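Local atomic coordinates of esterase TesA (Pseudomonas aeruginosa, PDB entry 4JGG), a protein that hydrolyses carboxylic esters, Tween detergents and short-chain p-nitrophenyl esters above all, with lysophospholipase and weak palmitoyl-CoA thioesterase activity. Residues L25-S30 against I91-N96. Sequence-based numbering, arbitrary orientation.
Sequences LVVGDS and IELGGN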
# COMPACT_ATOMS: atom_id res chain seq x y z
N LEU A 25 -11.00 1.24 1.61
CA LEU A 25 -10.32 2.40 1.06
C LEU A 25 -8.85 2.06 0.85
O LEU A 25 -8.19 1.66 1.80
CB LEU A 25 -10.43 3.56 2.03
CG LEU A 25 -9.63 4.82 1.67
CD1 LEU A 25 -10.21 5.53 0.46
CD2 LEU A 25 -9.60 5.74 2.87
N VAL A 26 -8.38 2.19 -0.39
CA VAL A 26 -6.95 2.07 -0.69
C VAL A 26 -6.32 3.44 -0.83
O VAL A 26 -6.70 4.23 -1.71
CB VAL A 26 -6.66 1.30 -2.00
CG1 VAL A 26 -5.14 1.20 -2.23
CG2 VAL A 26 -7.29 -0.11 -1.97
N VAL A 27 -5.34 3.72 0.02
CA VAL A 27 -4.61 4.98 -0.03
C VAL A 27 -3.15 4.73 -0.41
O VAL A 27 -2.32 4.42 0.45
CB VAL A 27 -4.70 5.71 1.32
CG1 VAL A 27 -4.09 7.11 1.22
CG2 VAL A 27 -6.15 5.78 1.79
N GLY A 28 -2.84 4.84 -1.70
CA GLY A 28 -1.52 4.50 -2.19
C GLY A 28 -0.88 5.53 -3.10
O GLY A 28 -1.34 6.67 -3.20
N ASP A 29 0.21 5.13 -3.75
CA ASP A 29 0.89 5.99 -4.71
C ASP A 29 0.78 5.38 -6.10
O ASP A 29 -0.17 4.65 -6.38
CB ASP A 29 2.36 6.19 -4.33
CG ASP A 29 3.07 4.88 -4.02
OD1 ASP A 29 2.67 3.82 -4.54
OD2 ASP A 29 4.05 4.91 -3.24
N SER A 30 1.77 5.65 -6.94
CA SER A 30 1.85 5.10 -8.30
C SER A 30 1.61 3.58 -8.40
O SER A 30 1.05 3.09 -9.39
CB SER A 30 3.24 5.39 -8.87
OG SER A 30 4.22 4.66 -8.14
N ILE A 91 -3.11 0.94 3.49
CA ILE A 91 -2.14 2.02 3.26
C ILE A 91 -0.91 1.52 2.54
O ILE A 91 -0.23 0.62 3.01
CB ILE A 91 -1.72 2.70 4.58
CG1 ILE A 91 -2.91 3.41 5.23
CG2 ILE A 91 -0.57 3.67 4.35
CD1 ILE A 91 -2.64 3.83 6.67
N GLU A 92 -0.62 2.12 1.39
CA GLU A 92 0.54 1.78 0.58
C GLU A 92 1.36 3.04 0.26
O GLU A 92 1.42 3.49 -0.88
CB GLU A 92 0.13 1.07 -0.71
CG GLU A 92 1.32 0.59 -1.55
CD GLU A 92 1.62 1.48 -2.75
OE1 GLU A 92 0.67 1.80 -3.50
OE2 GLU A 92 2.80 1.86 -2.96
N LEU A 93 2.00 3.59 1.28
CA LEU A 93 2.74 4.82 1.11
C LEU A 93 4.14 4.70 1.71
O LEU A 93 4.41 3.77 2.48
CB LEU A 93 1.97 5.98 1.76
CG LEU A 93 0.74 6.46 0.99
CD1 LEU A 93 0.20 7.71 1.65
CD2 LEU A 93 1.11 6.77 -0.46
N GLY A 94 5.03 5.62 1.35
CA GLY A 94 6.39 5.61 1.87
C GLY A 94 7.42 5.12 0.88
O GLY A 94 8.63 5.26 1.10
N GLY A 95 6.96 4.54 -0.22
CA GLY A 95 7.86 4.16 -1.29
C GLY A 95 8.56 5.38 -1.82
O GLY A 95 9.75 5.34 -2.16
N ASN A 96 7.83 6.49 -1.90
CA ASN A 96 8.43 7.75 -2.33
C ASN A 96 9.34 8.35 -1.28
O ASN A 96 10.37 8.90 -1.62
CB ASN A 96 7.38 8.75 -2.81
CG ASN A 96 6.81 8.36 -4.16
OD1 ASN A 96 7.57 8.01 -5.07
ND2 ASN A 96 5.48 8.37 -4.29
O HOH W 1 4.96 6.72 -1.16
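The carboxyl groups of Asp29 and Glu92 meet with their planes 66° apart, OD1 of Asp29 only 2.5 Å from OE2 of Glu92. Two buried acids this close probably share a proton. Glu92 extends its CG anti to the backbone N (chi1 -176°) and then bends at chi2, bringing the carboxylate across to Asp29, whose backbone N gives OE1 of Glu92 a weak, 3.4 Å hydrogen bond. Second partners steady both groups: Ser32 OG for Glu92 OE1, and the backbone N of Ile31 for Asp29 OD1, an N-cap on helix 30-33, beside the probable nucleophile Ser30. Gly28 to Ile31 form the GDSL-type signature, with Ile in place of Leu, at the end of strand 23-28, next to strand 88-92 in the parallel sheet of the SGNH-hydrolase alpha/beta/alpha fold. Between the segments Glu92 N bonds Val27 O at 3.0 Å, nearly straight at the hydrogen (174°) though the donor stands above the carbonyl plane; Leu25 and Val27 continue the pairing to Leu88 and Val90. One water bridges the segments, donating to Asp29 OD2 (2.9 Å) and accepting from the backbone N atoms of Gly94 and Asn96. Leu93 packs CD2 against Gly28 C (3.5 Å) and CD1 4.4 Å from Val27 CG1. Asn96 sends ND2 to 3.8 Å from Asp29 CB; that amide bonds Asp68 O, and its side chain lies about 6 Å from that of the presumed catalytic His180.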